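Local coordinates for protein cystathionine beta-lyases/cystathionine gamma-synthases (Corynebacterium glutamicum, PDB 5X5H) that probably makes cystathionine from O-succinyl-L-homoserine and L-cysteine, with pyridoxal 5'-phosphate as cofactor, in methionine biosynthesis, at residues A[77-82]-A[235-240]; A[174-179]-A[193-198]; A[197-202]-A[215-220]. All blocks are in the same frame, centred on the assembly; numbering follows the deposited sequence.

Interaction 1 (A[77-82]-A[235-240]); sequences RAFSSG and IGPIPS. With PLP (pyridoxal-5'-phosphate), chain B.
A78 packs against P239: its methyl carbon CB stands 3.9 Å from P239 CG, and a residue this small lets the proline ring come up beside the strand. At F79 the strand ends, and P237 O lies near the plane of the phenyl ring, at its edge. The same oxygen takes a CA-H...O contact from F79 CA at 3.2 Å, while P237 CG rests 3.9 Å from F79 CD1, the two side chains running alongside each other in a common direction. S80 N then donates to P237 O at 2.9 Å, from well above the carbonyl plane and along a bent path (139° at the hydrogen). P237, the centre of an inverse gamma turn, brings its carbonyl to this spot. With chi1 at -51°, S80 OG faces the I238 carbonyl for a possible weak bond, but its stronger partner is S80 of the second subunit. S81 OG caps A84 N and also bonds G236 O of the second subunit. At G82, whose lack of a side chain leaves room for the phosphate ester oxygen O4P, the N-H bonds PLP O2P, 2.9 Å from G82 N. The start of helix 82-93, facing a phosphate, belongs to the cofactor phosphate cup of fold type I PLP enzymes.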
ATOM      1  N   ARG A  77      14.754 -13.431 -11.535  1.00 11.44           N
ATOM      2  CA  ARG A  77      13.411 -13.102 -11.945  1.00 11.07           C
ATOM      3  C   ARG A  77      12.422 -13.493 -10.877  1.00 12.65           C
ATOM      4  O   ARG A  77      12.566 -14.598 -10.283  1.00 12.10           O
ATOM      5  CB  ARG A  77      12.998 -13.734 -13.253  1.00 12.30           C
ATOM      6  CG  ARG A  77      13.922 -13.414 -14.485  1.00 13.16           C
ATOM      7  CD  ARG A  77      13.709 -11.997 -14.980  1.00 15.34           C
ATOM      8  NE  ARG A  77      14.711 -11.695 -16.011  1.00 13.84           N
ATOM      9  CZ  ARG A  77      14.886 -10.529 -16.603  1.00 16.32           C
ATOM     10  NH1 ARG A  77      14.080  -9.548 -16.341  1.00 16.29           N
ATOM     11  NH2 ARG A  77      15.870 -10.379 -17.470  1.00 17.86           N
ATOM     12  N   ALA A  78      11.451 -12.618 -10.587  1.00 10.66           N
ATOM     13  CA  ALA A  78      10.481 -12.762  -9.526  1.00 11.68           C
ATOM     14  C   ALA A  78       9.153 -13.160 -10.020  1.00 10.63           C
ATOM     15  O   ALA A  78       8.685 -12.902 -11.122  1.00 11.54           O
ATOM     16  CB  ALA A  78      10.365 -11.493  -8.732  1.00 11.86           C
ATOM     17  N   PHE A  79       8.434 -13.874  -9.132  1.00 10.68           N
ATOM     18  CA  PHE A  79       7.173 -14.492  -9.393  1.00 10.62           C
ATOM     19  C   PHE A  79       6.191 -14.292  -8.206  1.00 10.46           C
ATOM     20  O   PHE A  79       6.637 -13.985  -7.105  1.00 11.75           O
ATOM     21  CB  PHE A  79       7.327 -15.998  -9.700  1.00 11.67           C
ATOM     22  CG  PHE A  79       8.205 -16.231 -10.920  1.00 13.13           C
ATOM     23  CD1 PHE A  79       7.707 -16.093 -12.170  1.00 13.32           C
ATOM     24  CD2 PHE A  79       9.586 -16.388 -10.777  1.00 13.25           C
ATOM     25  CE1 PHE A  79       8.497 -16.249 -13.318  1.00 14.22           C
ATOM     26  CE2 PHE A  79      10.407 -16.559 -11.850  1.00 13.81           C
ATOM     27  CZ  PHE A  79       9.869 -16.433 -13.115  1.00 14.48           C
ATOM     28  N   SER A  80       4.906 -14.603  -8.454  1.00 10.84           N
ATOM     29  CA  SER A  80       3.876 -14.362  -7.488  1.00 11.90           C
ATOM     30  C   SER A  80       4.017 -15.229  -6.209  1.00 12.36           C
ATOM     31  O   SER A  80       3.381 -14.890  -5.200  1.00 11.95           O
ATOM     32  CB  SER A  80       2.503 -14.784  -8.058  1.00 17.28           C
ATOM     33  OG  SER A  80       2.278 -14.254  -9.279  1.00 26.86           O
ATOM     34  N   SER A  81       4.720 -16.372  -6.276  1.00 10.77           N
ATOM     35  CA  SER A  81       4.862 -17.271  -5.117  1.00 10.26           C
ATOM     36  C   SER A  81       6.044 -18.143  -5.432  1.00 10.28           C
ATOM     37  O   SER A  81       6.506 -18.294  -6.556  1.00 10.90           O
ATOM     38  CB  SER A  81       3.572 -18.056  -4.824  1.00 10.65           C
ATOM     39  OG  SER A  81       3.369 -18.980  -5.945  1.00 11.70           O
ATOM     40  N   GLY A  82       6.538 -18.796  -4.386  1.00  9.84           N
ATOM     41  CA  GLY A  82       7.539 -19.878  -4.524  1.00 10.36           C
ATOM     42  C   GLY A  82       7.030 -20.997  -5.424  1.00 10.24           C
ATOM     43  O   GLY A  82       7.773 -21.484  -6.330  1.00 11.16           O
ATOM     44  N   ILE A 235       3.395 -16.305 -19.407  1.00 16.02           N
ATOM     45  CA  ILE A 235       2.446 -16.996 -18.531  1.00 15.26           C
ATOM     46  C   ILE A 235       1.905 -15.957 -17.496  1.00 15.83           C
ATOM     47  O   ILE A 235       0.762 -16.027 -17.071  1.00 16.70           O
ATOM     48  CB  ILE A 235       3.087 -18.158 -17.788  1.00 17.74           C
ATOM     49  CG1 ILE A 235       3.956 -19.128 -18.609  1.00 23.79           C
ATOM     50  CG2 ILE A 235       2.129 -18.923 -16.864  1.00 20.13           C
ATOM     51  CD1 ILE A 235       3.276 -19.761 -19.754  1.00 25.42           C
ATOM     52  N   GLY A 236       2.681 -14.971 -17.053  1.00 14.90           N
ATOM     53  CA  GLY A 236       2.216 -13.919 -16.216  1.00 15.67           C
ATOM     54  C   GLY A 236       2.040 -14.180 -14.729  1.00 13.83           C
ATOM     55  O   GLY A 236       1.290 -13.413 -14.127  1.00 13.12           O
ATOM     56  N   PRO A 237       2.758 -15.043 -14.029  1.00 13.64           N
ATOM     57  CA  PRO A 237       2.680 -15.126 -12.562  1.00 14.16           C
ATOM     58  C   PRO A 237       3.597 -14.103 -11.957  1.00 15.97           C
ATOM     59  O   PRO A 237       4.633 -14.499 -11.313  1.00 16.59           O
ATOM     60  CB  PRO A 237       3.052 -16.549 -12.298  1.00 16.19           C
ATOM     61  CG  PRO A 237       4.041 -16.885 -13.283  1.00 16.80           C
ATOM     62  CD  PRO A 237       3.624 -16.135 -14.524  1.00 18.35           C
ATOM     63  N   ILE A 238       3.283 -12.862 -12.169  1.00 15.57           N
ATOM     64  CA  ILE A 238       4.184 -11.793 -11.760  1.00 17.13           C
ATOM     65  C   ILE A 238       3.753 -11.203 -10.412  1.00 15.38           C
ATOM     66  O   ILE A 238       2.546 -11.147 -10.057  1.00 18.77           O
ATOM     67  CB  ILE A 238       4.226 -10.654 -12.745  1.00 21.89           C
ATOM     68  CG1 ILE A 238       2.848  -9.977 -13.022  1.00 23.19           C
ATOM     69  CG2 ILE A 238       4.812 -11.181 -14.069  1.00 22.35           C
ATOM     70  CD1 ILE A 238       3.134  -8.508 -13.177  1.00 30.65           C
ATOM     71  N   PRO A 239       4.725 -10.741  -9.575  1.00 14.75           N
ATOM     72  CA  PRO A 239       4.373 -10.125  -8.291  1.00 15.22           C
ATOM     73  C   PRO A 239       3.756  -8.752  -8.506  1.00 13.13           C
ATOM     74  O   PRO A 239       4.007  -8.071  -9.509  1.00 14.60           O
ATOM     75  CB  PRO A 239       5.718  -9.970  -7.593  1.00 18.24           C
ATOM     76  CG  PRO A 239       6.689 -10.083  -8.626  1.00 18.49           C
ATOM     77  CD  PRO A 239       6.131 -10.637  -9.862  1.00 15.91           C
ATOM     78  N   SER A 240       2.938  -8.326  -7.571  1.00 13.53           N
ATOM     79  CA  SER A 240       2.537  -6.928  -7.443  1.00 14.46           C
ATOM     80  C   SER A 240       3.727  -6.023  -7.173  1.00 13.04           C
ATOM     81  O   SER A 240       4.723  -6.401  -6.491  1.00 13.21           O
ATOM     82  CB  SER A 240       1.667  -6.838  -6.155  1.00 17.06           C
ATOM     83  OG  SER A 240       1.353  -5.538  -5.796  1.00 20.45           O
TER
HETATM   84  N1  PLP B 401       9.887 -24.377  -0.940  1.00 14.06           N
HETATM   85  C2  PLP B 401       9.990 -24.438   0.369  1.00 13.94           C
HETATM   86  C2A PLP B 401      11.227 -25.063   0.921  1.00 15.89           C
HETATM   87  C3  PLP B 401       9.088 -23.796   1.150  1.00 15.46           C
HETATM   88  O3  PLP B 401       9.163 -23.797   2.525  1.00 19.57           O
HETATM   89  C4  PLP B 401       7.980 -23.128   0.601  1.00 14.37           C
HETATM   90  C4A PLP B 401       7.005 -22.459   1.481  1.00 23.97           C
HETATM   91  C5  PLP B 401       7.785 -23.211  -0.799  1.00 12.05           C
HETATM   92  C6  PLP B 401       8.789 -23.838  -1.514  1.00 13.76           C
HETATM   93  C5A PLP B 401       6.566 -22.645  -1.525  1.00 12.61           C
HETATM   94  O4P PLP B 401       6.593 -21.177  -1.557  1.00 13.21           O
HETATM   95  P   PLP B 401       5.240 -20.353  -1.552  1.00 12.35           P
HETATM   96  O1P PLP B 401       4.478 -20.737  -0.299  1.00 13.29           O
HETATM   97  O2P PLP B 401       5.813 -18.949  -1.582  1.00 11.62           O
HETATM   98  O3P PLP B 401       4.484 -20.683  -2.841  1.00 11.73           O

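Interaction 2 (A[174-179]-A[193-198]); sequences AKLVVD and LGAHAV. With PLP (pyridoxal-5'-phosphate), chain B.
H196 swings its imidazole up against the start of strand 175-179; CG lies anti to its own carbonyl carbon (chi1 -61°), which puts the ring against K175 and L176. The ring accepts the L176 N-H at ND1 (2.9 Å, 159° at the hydrogen), the donor lying somewhat out of the ring plane, so a flat side chain does the work of a backbone carbonyl. K175 runs athwart the imidazole and sets its methylene CG over one face, 4.2 Å from the centroid; a long aliphatic stem suits this place as cover. L176 O in turn receives H196 N at 2.8 Å, almost head-on, and A197 N more weakly. Beyond this irregular start the strands run parallel, and V178 N reaches A197 O at 3.2 Å. On one side of the sheet the A195 methyl makes a small bump in the hollow between two larger neighbours, with CB 4.0 Å from V178 CG2 and 4.3 Å from L176 CD2. On the other side, V177 CG2 meets A197 CB at 4.2 Å, a branched residue beside a short one. At the far end D179 OD2 approaches PLP N1 to 2.7 Å, consistent with the fold type I aspartate that supports a protonated pyridine nitrogen. Helix 184-187 connects the two strands in a beta-alpha-beta unit. Around it, strand 144-150 flanks 175-179, L176 packs on helix 162-167, and V177 on helix 82-93.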
ATOM      1  N   ALA A 174      21.326 -33.241 -17.398  1.00 20.67           N
ATOM      2  CA  ALA A 174      20.564 -32.888 -16.163  1.00 18.92           C
ATOM      3  C   ALA A 174      21.074 -31.554 -15.648  1.00 18.55           C
ATOM      4  O   ALA A 174      22.241 -31.292 -15.668  1.00 19.98           O
ATOM      5  CB  ALA A 174      20.672 -33.938 -15.121  1.00 20.73           C
ATOM      6  N   LYS A 175      20.146 -30.748 -15.154  1.00 16.24           N
ATOM      7  CA  LYS A 175      20.498 -29.550 -14.383  1.00 17.24           C
ATOM      8  C   LYS A 175      20.165 -29.743 -12.888  1.00 13.53           C
ATOM      9  O   LYS A 175      19.113 -30.341 -12.645  1.00 16.09           O
ATOM     10  CB  LYS A 175      19.793 -28.314 -14.944  1.00 18.64           C
ATOM     11  CG  LYS A 175      20.313 -27.931 -16.380  1.00 24.07           C
ATOM     12  CD  LYS A 175      19.626 -26.644 -16.799  1.00 28.81           C
ATOM     13  CE  LYS A 175      19.845 -26.339 -18.297  1.00 32.77           C
ATOM     14  NZ  LYS A 175      21.255 -26.421 -18.618  1.00 39.28           N
ATOM     15  N   LEU A 176      20.983 -29.242 -12.024  1.00 13.32           N
ATOM     16  CA  LEU A 176      20.741 -29.209 -10.591  1.00 12.85           C
ATOM     17  C   LEU A 176      20.099 -27.869 -10.224  1.00 14.10           C
ATOM     18  O   LEU A 176      20.747 -26.809 -10.454  1.00 14.24           O
ATOM     19  CB  LEU A 176      21.980 -29.417  -9.809  1.00 15.10           C
ATOM     20  CG  LEU A 176      21.956 -29.227  -8.313  1.00 15.13           C
ATOM     21  CD1 LEU A 176      20.922 -30.161  -7.659  1.00 14.14           C
ATOM     22  CD2 LEU A 176      23.345 -29.276  -7.709  1.00 15.46           C
ATOM     23  N   VAL A 177      18.931 -27.954  -9.617  1.00 11.49           N
ATOM     24  CA  VAL A 177      18.270 -26.776  -9.035  1.00 12.16           C
ATOM     25  C   VAL A 177      18.187 -27.022  -7.539  1.00 12.75           C
ATOM     26  O   VAL A 177      17.762 -28.061  -7.073  1.00 12.49           O
ATOM     27  CB  VAL A 177      16.932 -26.480  -9.606  1.00 13.01           C
ATOM     28  CG1 VAL A 177      16.233 -25.316  -8.833  1.00 15.21           C
ATOM     29  CG2 VAL A 177      17.047 -26.244 -11.123  1.00 15.09           C
ATOM     30  N   VAL A 178      18.647 -25.992  -6.781  1.00 12.35           N
ATOM     31  CA  VAL A 178      18.554 -26.006  -5.304  1.00 12.02           C
ATOM     32  C   VAL A 178      17.457 -25.035  -4.873  1.00 12.33           C
ATOM     33  O   VAL A 178      17.532 -23.833  -5.225  1.00 12.59           O
ATOM     34  CB  VAL A 178      19.875 -25.750  -4.588  1.00 12.94           C
ATOM     35  CG1 VAL A 178      19.713 -25.663  -3.151  1.00 14.39           C
ATOM     36  CG2 VAL A 178      20.914 -26.831  -4.979  1.00 15.09           C
ATOM     37  N   ASP A 179      16.519 -25.527  -4.102  1.00 10.90           N
ATOM     38  CA  ASP A 179      15.541 -24.694  -3.375  1.00 11.95           C
ATOM     39  C   ASP A 179      16.239 -24.277  -2.086  1.00 12.33           C
ATOM     40  O   ASP A 179      16.460 -25.102  -1.191  1.00 12.50           O
ATOM     41  CB  ASP A 179      14.271 -25.450  -3.188  1.00 12.11           C
ATOM     42  CG  ASP A 179      13.221 -24.707  -2.354  1.00 14.50           C
ATOM     43  OD1 ASP A 179      13.569 -23.712  -1.655  1.00 13.24           O
ATOM     44  OD2 ASP A 179      12.034 -25.209  -2.343  1.00 15.93           O
ATOM     45  N   LEU A 193      28.544 -23.602  -5.612  1.00 16.62           N
ATOM     46  CA  LEU A 193      28.897 -25.015  -5.432  1.00 18.91           C
ATOM     47  C   LEU A 193      28.474 -25.804  -6.619  1.00 19.25           C
ATOM     48  O   LEU A 193      28.504 -27.024  -6.561  1.00 22.40           O
ATOM     49  CB  LEU A 193      28.267 -25.495  -4.158  1.00 19.88           C
ATOM     50  CG  LEU A 193      28.543 -24.814  -2.851  1.00 24.28           C
ATOM     51  CD1 LEU A 193      27.643 -25.278  -1.712  1.00 22.93           C
ATOM     52  CD2 LEU A 193      29.992 -24.949  -2.486  1.00 27.82           C
ATOM     53  N   GLY A 194      28.008 -25.191  -7.709  1.00 16.81           N
ATOM     54  CA  GLY A 194      27.710 -25.846  -8.886  1.00 17.71           C
ATOM     55  C   GLY A 194      26.296 -26.050  -9.308  1.00 16.65           C
ATOM     56  O   GLY A 194      25.971 -26.591 -10.373  1.00 18.54           O
ATOM     57  N   ALA A 195      25.326 -25.562  -8.495  1.00 13.96           N
ATOM     58  CA  ALA A 195      23.975 -25.593  -8.945  1.00 14.21           C
ATOM     59  C   ALA A 195      23.751 -24.738 -10.225  1.00 13.78           C
ATOM     60  O   ALA A 195      24.438 -23.718 -10.396  1.00 14.71           O
ATOM     61  CB  ALA A 195      23.096 -25.003  -7.832  1.00 15.27           C
ATOM     62  N   HIS A 196      22.841 -25.130 -11.070  1.00 13.74           N
ATOM     63  CA  HIS A 196      22.516 -24.397 -12.318  1.00 13.83           C
ATOM     64  C   HIS A 196      21.580 -23.217 -12.055  1.00 14.61           C
ATOM     65  O   HIS A 196      21.661 -22.171 -12.747  1.00 14.19           O
ATOM     66  CB  HIS A 196      21.980 -25.286 -13.417  1.00 16.43           C
ATOM     67  CG  HIS A 196      22.955 -26.340 -13.824  1.00 16.96           C
ATOM     68  ND1 HIS A 196      23.030 -27.583 -13.218  1.00 16.76           N
ATOM     69  CD2 HIS A 196      23.899 -26.327 -14.809  1.00 21.61           C
ATOM     70  CE1 HIS A 196      24.021 -28.284 -13.795  1.00 19.66           C
ATOM     71  NE2 HIS A 196      24.541 -27.547 -14.773  1.00 24.12           N
ATOM     72  N   ALA A 197      20.664 -23.397 -11.124  1.00 12.52           N
ATOM     73  CA  ALA A 197      19.725 -22.349 -10.757  1.00 12.09           C
ATOM     74  C   ALA A 197      19.391 -22.554  -9.268  1.00 12.91           C
ATOM     75  O   ALA A 197      19.543 -23.608  -8.688  1.00 12.69           O
ATOM     76  CB  ALA A 197      18.487 -22.354 -11.619  1.00 13.61           C
ATOM     77  N   VAL A 198      18.875 -21.457  -8.683  1.00 11.77           N
ATOM     78  CA  VAL A 198      18.456 -21.435  -7.272  1.00 11.61           C
ATOM     79  C   VAL A 198      17.061 -20.877  -7.218  1.00 12.21           C
ATOM     80  O   VAL A 198      16.786 -19.858  -7.863  1.00 13.85           O
ATOM     81  CB  VAL A 198      19.412 -20.656  -6.358  1.00 12.12           C
ATOM     82  CG1 VAL A 198      18.874 -20.470  -4.976  1.00 14.03           C
ATOM     83  CG2 VAL A 198      20.757 -21.368  -6.298  1.00 14.02           C
TER
HETATM   84  N1  PLP B 401       9.887 -24.377  -0.940  1.00 14.06           N
HETATM   85  C2  PLP B 401       9.990 -24.438   0.369  1.00 13.94           C
HETATM   86  C2A PLP B 401      11.227 -25.063   0.921  1.00 15.89           C
HETATM   87  C3  PLP B 401       9.088 -23.796   1.150  1.00 15.46           C
HETATM   88  O3  PLP B 401       9.163 -23.797   2.525  1.00 19.57           O
HETATM   89  C4  PLP B 401       7.980 -23.128   0.601  1.00 14.37           C
HETATM   90  C4A PLP B 401       7.005 -22.459   1.481  1.00 23.97           C
HETATM   91  C5  PLP B 401       7.785 -23.211  -0.799  1.00 12.05           C
HETATM   92  C6  PLP B 401       8.789 -23.838  -1.514  1.00 13.76           C
HETATM   93  C5A PLP B 401       6.566 -22.645  -1.525  1.00 12.61           C
HETATM   94  O4P PLP B 401       6.593 -21.177  -1.557  1.00 13.21           O
HETATM   95  P   PLP B 401       5.240 -20.353  -1.552  1.00 12.35           P
HETATM   96  O1P PLP B 401       4.478 -20.737  -0.299  1.00 13.29           O
HETATM   97  O2P PLP B 401       5.813 -18.949  -1.582  1.00 11.62           O
HETATM   98  O3P PLP B 401       4.484 -20.683  -2.841  1.00 11.73           O

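Interaction 3 (A[197-202]-A[215-220]); sequences AVLHST and GLVVTN. With PLP (pyridoxal-5'-phosphate), chain B.
V198 and V218 face each other across a hydrogen-bonded antiparallel pair, and their contact is the tightest between side chains here: V218 CG2 lies 3.6 Å from V198 CB. A chi1 of -59° places that methyl between the V218 backbone N and carbonyl carbon, turned toward the partner strand. On the opposite face of the sheet L199 and V217 cross obliquely; the leucine, extended with CG anti to its backbone N, sends CD2 across to V217 CG2 at 4.0 Å. The beta-branched valines favour extended backbone, and the leucines add apolar filling under the helices: L199 and V217 pack on helix 82-93, whereas L216 and V218 touch helix 58-70. Strand 215-219 runs antiparallel to 197-201 at 163°, the reversed strand of the seven-stranded sheet of fold type I PLP enzymes. V198 and H200 each exchange a pair of backbone bonds with the other strand, the former with V218 and the latter with L216, so the register is fixed twice over. Near the cofactor end G215 CA makes a CA-H...O contact with H200 O at 3.2 Å. T202 leaves the strand with CG2 turned to L216 CB, 3.9 Å away, while a water 2.8 Å from T202 OG1 also donates to G215 O. S201, on the face that bears L199 and V217, donates its OG proton to PLP O2P at 2.8 Å; a chi1 of 169° swings the oxygen out to the phosphate, and a short side chain with a hydroxyl donor suits a place beside it.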
ATOM      1  N   ALA A 197      20.664 -23.397 -11.124  1.00 12.52           N
ATOM      2  CA  ALA A 197      19.725 -22.349 -10.757  1.00 12.09           C
ATOM      3  C   ALA A 197      19.391 -22.554  -9.268  1.00 12.91           C
ATOM      4  O   ALA A 197      19.543 -23.608  -8.688  1.00 12.69           O
ATOM      5  CB  ALA A 197      18.487 -22.354 -11.619  1.00 13.61           C
ATOM      6  N   VAL A 198      18.875 -21.457  -8.683  1.00 11.77           N
ATOM      7  CA  VAL A 198      18.456 -21.435  -7.272  1.00 11.61           C
ATOM      8  C   VAL A 198      17.061 -20.877  -7.218  1.00 12.21           C
ATOM      9  O   VAL A 198      16.786 -19.858  -7.863  1.00 13.85           O
ATOM     10  CB  VAL A 198      19.412 -20.656  -6.358  1.00 12.12           C
ATOM     11  CG1 VAL A 198      18.874 -20.470  -4.976  1.00 14.03           C
ATOM     12  CG2 VAL A 198      20.757 -21.368  -6.298  1.00 14.02           C
ATOM     13  N   LEU A 199      16.208 -21.508  -6.426  1.00 12.00           N
ATOM     14  CA  LEU A 199      14.841 -21.086  -6.179  1.00 12.26           C
ATOM     15  C   LEU A 199      14.693 -20.623  -4.752  1.00 11.90           C
ATOM     16  O   LEU A 199      15.137 -21.311  -3.827  1.00 11.93           O
ATOM     17  CB  LEU A 199      13.928 -22.244  -6.477  1.00 14.88           C
ATOM     18  CG  LEU A 199      12.381 -22.278  -6.344  1.00 21.59           C
ATOM     19  CD1 LEU A 199      11.898 -22.189  -4.935  1.00 19.52           C
ATOM     20  CD2 LEU A 199      11.652 -21.329  -7.138  1.00 25.07           C
ATOM     21  N   HIS A 200      13.906 -19.574  -4.541  1.00 11.22           N
ATOM     22  CA  HIS A 200      13.423 -19.153  -3.267  1.00 10.71           C
ATOM     23  C   HIS A 200      11.933 -18.951  -3.207  1.00 11.36           C
ATOM     24  O   HIS A 200      11.379 -18.306  -4.088  1.00 12.07           O
ATOM     25  CB  HIS A 200      14.035 -17.759  -2.825  1.00 11.73           C
ATOM     26  CG  HIS A 200      15.447 -17.867  -2.479  1.00 11.88           C
ATOM     27  ND1 HIS A 200      16.523 -17.627  -3.310  1.00 16.63           N
ATOM     28  CD2 HIS A 200      15.947 -18.318  -1.322  1.00 10.81           C
ATOM     29  CE1 HIS A 200      17.631 -17.913  -2.615  1.00 10.79           C
ATOM     30  NE2 HIS A 200      17.261 -18.336  -1.412  1.00 15.15           N
ATOM     31  N   SER A 201      11.300 -19.339  -2.118  1.00  9.79           N
ATOM     32  CA  SER A 201      10.024 -18.755  -1.651  1.00 10.24           C
ATOM     33  C   SER A 201      10.407 -17.492  -0.839  1.00 10.92           C
ATOM     34  O   SER A 201      10.894 -17.655   0.259  1.00 11.61           O
ATOM     35  CB  SER A 201       9.290 -19.698  -0.807  1.00 11.85           C
ATOM     36  OG  SER A 201       8.194 -18.968  -0.187  1.00 11.46           O
ATOM     37  N   THR A 202      10.253 -16.295  -1.379  1.00 10.76           N
ATOM     38  CA  THR A 202      10.544 -15.080  -0.644  1.00 11.19           C
ATOM     39  C   THR A 202       9.515 -14.803   0.392  1.00 10.75           C
ATOM     40  O   THR A 202       9.704 -13.938   1.280  1.00 12.54           O
ATOM     41  CB  THR A 202      10.735 -13.919  -1.594  1.00 10.30           C
ATOM     42  OG1 THR A 202       9.507 -13.643  -2.312  1.00 11.70           O
ATOM     43  CG2 THR A 202      11.788 -14.146  -2.634  1.00 10.26           C
ATOM     44  N   GLY A 215       8.023 -15.533  -5.010  1.00 11.13           N
ATOM     45  CA  GLY A 215       9.105 -16.437  -5.393  1.00 10.44           C
ATOM     46  C   GLY A 215      10.128 -15.782  -6.224  1.00 11.70           C
ATOM     47  O   GLY A 215       9.892 -14.664  -6.749  1.00 11.07           O
ATOM     48  N   LEU A 216      11.303 -16.397  -6.352  1.00 10.50           N
ATOM     49  CA  LEU A 216      12.340 -15.824  -7.131  1.00 11.34           C
ATOM     50  C   LEU A 216      13.281 -16.896  -7.593  1.00 12.82           C
ATOM     51  O   LEU A 216      13.553 -17.838  -6.831  1.00 12.93           O
ATOM     52  CB  LEU A 216      13.018 -14.739  -6.333  1.00 11.85           C
ATOM     53  CG  LEU A 216      13.577 -13.474  -7.078  1.00 13.29           C
ATOM     54  CD1 LEU A 216      13.475 -12.265  -6.249  1.00 15.01           C
ATOM     55  CD2 LEU A 216      14.976 -13.701  -7.643  1.00 13.23           C
ATOM     56  N   VAL A 217      13.802 -16.795  -8.807  1.00 10.70           N
ATOM     57  CA  VAL A 217      14.768 -17.716  -9.410  1.00 11.33           C
ATOM     58  C   VAL A 217      15.975 -16.949  -9.788  1.00 11.98           C
ATOM     59  O   VAL A 217      15.836 -15.885 -10.430  1.00 11.82           O
ATOM     60  CB  VAL A 217      14.197 -18.441 -10.592  1.00 12.13           C
ATOM     61  CG1 VAL A 217      15.232 -19.420 -11.167  1.00 13.03           C
ATOM     62  CG2 VAL A 217      12.934 -19.177 -10.268  1.00 13.12           C
ATOM     63  N   VAL A 218      17.175 -17.463  -9.430  1.00 10.90           N
ATOM     64  CA  VAL A 218      18.397 -16.849  -9.816  1.00 10.94           C
ATOM     65  C   VAL A 218      19.309 -17.837 -10.600  1.00 11.29           C
ATOM     66  O   VAL A 218      19.211 -19.078 -10.408  1.00 11.98           O
ATOM     67  CB  VAL A 218      19.185 -16.243  -8.683  1.00 12.19           C
ATOM     68  CG1 VAL A 218      18.386 -15.156  -7.926  1.00 12.49           C
ATOM     69  CG2 VAL A 218      19.625 -17.291  -7.724  1.00 13.09           C
ATOM     70  N   THR A 219      20.154 -17.294 -11.471  1.00 12.55           N
ATOM     71  CA  THR A 219      21.047 -18.087 -12.303  1.00 13.63           C
ATOM     72  C   THR A 219      22.163 -17.243 -12.811  1.00 14.31           C
ATOM     73  O   THR A 219      22.039 -16.053 -12.868  1.00 14.70           O
ATOM     74  CB  THR A 219      20.208 -18.666 -13.413  1.00 14.32           C
ATOM     75  OG1 THR A 219      20.998 -19.602 -14.261  1.00 15.88           O
ATOM     76  CG2 THR A 219      19.625 -17.700 -14.379  1.00 14.30           C
ATOM     77  N   ASN A 220      23.217 -17.932 -13.298  1.00 14.30           N
ATOM     78  CA  ASN A 220      24.243 -17.304 -14.132  1.00 14.73           C
ATOM     79  C   ASN A 220      24.127 -17.613 -15.569  1.00 16.63           C
ATOM     80  O   ASN A 220      24.965 -17.096 -16.392  1.00 18.38           O
ATOM     81  CB  ASN A 220      25.657 -17.590 -13.615  1.00 14.77           C
ATOM     82  CG  ASN A 220      25.961 -16.923 -12.298  1.00 15.66           C
ATOM     83  OD1 ASN A 220      26.379 -17.579 -11.286  1.00 23.80           O
ATOM     84  ND2 ASN A 220      25.859 -15.660 -12.310  1.00 15.41           N
TER
HETATM   85  N1  PLP B 401       9.887 -24.377  -0.940  1.00 14.06           N
HETATM   86  C2  PLP B 401       9.990 -24.438   0.369  1.00 13.94           C
HETATM   87  C2A PLP B 401      11.227 -25.063   0.921  1.00 15.89           C
HETATM   88  C3  PLP B 401       9.088 -23.796   1.150  1.00 15.46           C
HETATM   89  O3  PLP B 401       9.163 -23.797   2.525  1.00 19.57           O
HETATM   90  C4  PLP B 401       7.980 -23.128   0.601  1.00 14.37           C
HETATM   91  C4A PLP B 401       7.005 -22.459   1.481  1.00 23.97           C
HETATM   92  C5  PLP B 401       7.785 -23.211  -0.799  1.00 12.05           C
HETATM   93  C6  PLP B 401       8.789 -23.838  -1.514  1.00 13.76           C
HETATM   94  C5A PLP B 401       6.566 -22.645  -1.525  1.00 12.61           C
HETATM   95  O4P PLP B 401       6.593 -21.177  -1.557  1.00 13.21           O
HETATM   96  P   PLP B 401       5.240 -20.353  -1.552  1.00 12.35           P
HETATM   97  O1P PLP B 401       4.478 -20.737  -0.299  1.00 13.29           O
HETATM   98  O2P PLP B 401       5.813 -18.949  -1.582  1.00 11.62           O
HETATM   99  O3P PLP B 401       4.484 -20.683  -2.841  1.00 11.73           O
HETATM  100  O   HOH W   1       9.562 -12.303  -4.798  1.00 14.72           O

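From the N terminus, residues 77-82 wait longest for their partner, since interaction 1 closes only at 235-240, after all seven strands of the cofactor-binding sheet. Within that wide loop lie the two short closures: interaction 2 joins 174-179 to 193-198 over a brief crossover, and interaction 3 starts on the same strand, sharing A197 and V198, before returning at 215-220. They follow one another without crossing. Across the sheet the order is 75-79, 215-219, 197-201, 175-179, so R77 N to V217 O and V178 O to L199 N bond neighbouring contacts together. All three reach PLP: interactions 1 and 3 at its phosphate, interaction 2 at its pyridine nitrogen.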